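Local coordinates for odorant-binding protein 2a (Homo sapiens, PDB 4RUN) that binds and carries small hydrophobic volatile molecules, with a preference for aldehydes and large fatty acids, at residues F51-R55 / G149-L153. The protein carries 2 engineered substitutions. Numbering follows the deposited sequence.
Sequences FTFMR and GSCVL
Thr-52 and Cys-151 form the close-packed half of this contact. The Cys-151 sulfur lies over the Thr-52 side chain, with SG 3.7 Å from Thr-52 CB. Its chi1 of 49° sets SG between the backbone N and the carbonyl carbon, and this turns the sulfur in toward strand 47-55. The same sulfur is bonded to Cys-59 of the adjoining strand 58-66. Met-54 closes in beside it. Its chain is bent at chi2 and chi3, and the thioether SD comes to 3.6 Å from Cys-151 CB. The two residues on the strand therefore flank the half-cystine, Thr-52 at SG and Met-54 mainly at CB.

One polar link crosses the contact. The backbone N of Cys-151 gives a weak hydrogen bond to Thr-52 OG1, 3.3 Å long and fairly straight at 157°. Thr-52 OG1 also has a hydrogen-bonding partner elsewhere in the structure.

Toward solvent the fit is looser. Ser-150 OG comes to 3.7 Å from the methyl CG2 of Thr-52, with Thr-52 OG1 hardly farther off. The hydroxyl is used within its own segment: Val-152 N donates to Ser-150 OG at 3.0 Å. With an alanine in place of Ser-150, Val-152 N would probably lose its acceptor and the turn around Cys-151 would be less firmly set. Val-152 itself is exposed and only grazes the strand, its CG2 4.5 Å from Thr-52 CG2.

The turn closed by Ser-150 is an ST turn. It carries Cys-151 across the strand, with the two chain directions 85° apart. Together with the disulfide, this ties the C-terminal tail to the outside of the beta-barrel, a feature familiar from the lipocalin fold.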
ATOM      1  N   PHE A  51      -8.712  -2.636  -5.686  1.00 60.02           N
ATOM      2  CA  PHE A  51      -7.887  -3.843  -5.669  1.00 58.11           C
ATOM      3  C   PHE A  51      -8.557  -4.931  -4.839  1.00 58.41           C
ATOM      4  O   PHE A  51      -9.548  -4.690  -4.150  1.00 57.96           O
ATOM      5  CB  PHE A  51      -6.500  -3.563  -5.091  1.00 54.53           C
ATOM      6  CG  PHE A  51      -6.529  -3.034  -3.695  1.00 53.12           C
ATOM      7  CD1 PHE A  51      -6.656  -1.675  -3.463  1.00 54.37           C
ATOM      8  CD2 PHE A  51      -6.428  -3.891  -2.607  1.00 51.82           C
ATOM      9  CE1 PHE A  51      -6.687  -1.177  -2.174  1.00 53.87           C
ATOM     10  CE2 PHE A  51      -6.457  -3.401  -1.309  1.00 51.13           C
ATOM     11  CZ  PHE A  51      -6.591  -2.041  -1.094  1.00 52.20           C
ATOM     12  N   THR A  52      -8.003  -6.136  -4.924  1.00 58.28           N
ATOM     13  CA  THR A  52      -8.468  -7.261  -4.132  1.00 57.29           C
ATOM     14  C   THR A  52      -7.275  -7.945  -3.501  1.00 55.67           C
ATOM     15  O   THR A  52      -6.147  -7.798  -3.972  1.00 56.85           O
ATOM     16  CB  THR A  52      -9.244  -8.272  -4.997  1.00 59.12           C
ATOM     17  OG1 THR A  52      -8.371  -8.887  -5.950  1.00 58.27           O
ATOM     18  CG2 THR A  52     -10.371  -7.584  -5.733  1.00 61.67           C
ATOM     19  N   PHE A  53      -7.520  -8.681  -2.429  1.00 53.83           N
ATOM     20  CA  PHE A  53      -6.473  -9.477  -1.809  1.00 52.89           C
ATOM     21  C   PHE A  53      -7.077 -10.616  -1.020  1.00 54.31           C
ATOM     22  O   PHE A  53      -8.251 -10.577  -0.675  1.00 55.08           O
ATOM     23  CB  PHE A  53      -5.597  -8.624  -0.902  1.00 51.71           C
ATOM     24  CG  PHE A  53      -6.318  -8.026   0.268  1.00 52.18           C
ATOM     25  CD1 PHE A  53      -6.907  -6.777   0.165  1.00 52.93           C
ATOM     26  CD2 PHE A  53      -6.378  -8.696   1.477  1.00 51.48           C
ATOM     27  CE1 PHE A  53      -7.557  -6.214   1.240  1.00 51.46           C
ATOM     28  CE2 PHE A  53      -7.039  -8.141   2.552  1.00 51.41           C
ATOM     29  CZ  PHE A  53      -7.627  -6.896   2.432  1.00 50.74           C
ATOM     30  N   MET A  54      -6.273 -11.640  -0.761  1.00 55.78           N
ATOM     31  CA  MET A  54      -6.735 -12.795  -0.012  1.00 60.07           C
ATOM     32  C   MET A  54      -6.217 -12.710   1.406  1.00 55.84           C
ATOM     33  O   MET A  54      -5.041 -12.533   1.635  1.00 51.93           O
ATOM     34  CB  MET A  54      -6.255 -14.107  -0.639  1.00 64.55           C
ATOM     35  CG  MET A  54      -6.775 -14.397  -2.040  1.00 68.11           C
ATOM     36  SD  MET A  54      -8.476 -14.935  -2.032  1.00 78.30           S
ATOM     37  CE  MET A  54      -8.382 -16.375  -0.969  1.00 79.63           C
ATOM     38  N   ARG A  55      -7.122 -12.861   2.349  1.00 58.15           N
ATOM     39  CA  ARG A  55      -6.783 -12.902   3.743  1.00 59.96           C
ATOM     40  C   ARG A  55      -7.284 -14.267   4.208  1.00 65.17           C
ATOM     41  O   ARG A  55      -8.485 -14.460   4.412  1.00 70.72           O
ATOM     42  CB  ARG A  55      -7.476 -11.738   4.444  1.00 59.07           C
ATOM     43  CG  ARG A  55      -7.027 -11.471   5.862  1.00 57.98           C
ATOM     44  CD  ARG A  55      -7.846 -10.341   6.483  1.00 56.34           C
ATOM     45  NE  ARG A  55      -7.263  -9.021   6.274  1.00 52.54           N
ATOM     46  CZ  ARG A  55      -7.946  -7.878   6.192  1.00 54.28           C
ATOM     47  NH1 ARG A  55      -9.270  -7.860   6.256  1.00 53.45           N
ATOM     48  NH2 ARG A  55      -7.290  -6.726   6.012  1.00 55.75           N
ATOM     49  N   GLY A 149      -4.138 -11.988 -10.255  1.00 76.00           N
ATOM     50  CA  GLY A 149      -5.306 -11.302 -10.771  1.00 78.78           C
ATOM     51  C   GLY A 149      -6.299 -11.166  -9.629  1.00 78.15           C
ATOM     52  O   GLY A 149      -6.015 -11.561  -8.490  1.00 70.98           O
ATOM     53  N   SER A 150      -7.467 -10.610  -9.934  1.00 81.18           N
ATOM     54  CA  SER A 150      -8.528 -10.472  -8.946  1.00 79.81           C
ATOM     55  C   SER A 150      -8.903 -11.835  -8.376  1.00 80.23           C
ATOM     56  O   SER A 150      -8.874 -12.843  -9.082  1.00 83.22           O
ATOM     57  CB  SER A 150      -9.762  -9.814  -9.573  1.00 83.18           C
ATOM     58  OG  SER A 150     -10.851  -9.790  -8.665  1.00 83.71           O
ATOM     59  N   CYS A 151      -9.256 -11.863  -7.096  1.00 79.23           N
ATOM     60  CA  CYS A 151      -9.787 -13.088  -6.493  1.00 81.46           C
ATOM     61  C   CYS A 151     -11.300 -13.158  -6.593  1.00 82.86           C
ATOM     62  O   CYS A 151     -11.922 -13.957  -5.909  1.00 82.45           O
ATOM     63  CB  CYS A 151      -9.374 -13.221  -5.028  1.00 78.05           C
ATOM     64  SG  CYS A 151      -9.626 -11.770  -4.008  1.00 72.95           S
ATOM     65  N   VAL A 152     -11.892 -12.348  -7.460  1.00 86.69           N
ATOM     66  CA  VAL A 152     -13.337 -12.370  -7.612  1.00 93.76           C
ATOM     67  C   VAL A 152     -13.632 -13.567  -8.503  1.00103.93           C
ATOM     68  O   VAL A 152     -14.650 -14.223  -8.335  1.00112.20           O
ATOM     69  CB  VAL A 152     -13.919 -11.023  -8.118  1.00 94.46           C
ATOM     70  CG1 VAL A 152     -15.328 -11.198  -8.687  1.00 99.84           C
ATOM     71  CG2 VAL A 152     -13.932  -9.997  -6.982  1.00 90.24           C
ATOM     72  N   LEU A 153     -12.704 -13.903  -9.397  1.00109.84           N
ATOM     73  CA  LEU A 153     -12.835 -15.127 -10.183  1.00117.50           C
ATOM     74  C   LEU A 153     -12.874 -16.366  -9.257  1.00121.38           C
ATOM     75  O   LEU A 153     -13.855 -17.124  -9.289  1.00123.67           O
ATOM     76  CB  LEU A 153     -11.734 -15.218 -11.246  1.00117.61           C
ATOM     77  CG  LEU A 153     -11.994 -14.322 -12.474  1.00120.38           C
ATOM     78  CD1 LEU A 153     -11.802 -12.838 -12.158  1.00115.65           C
ATOM     79  CD2 LEU A 153     -11.123 -14.744 -13.656  1.00121.53           C
TER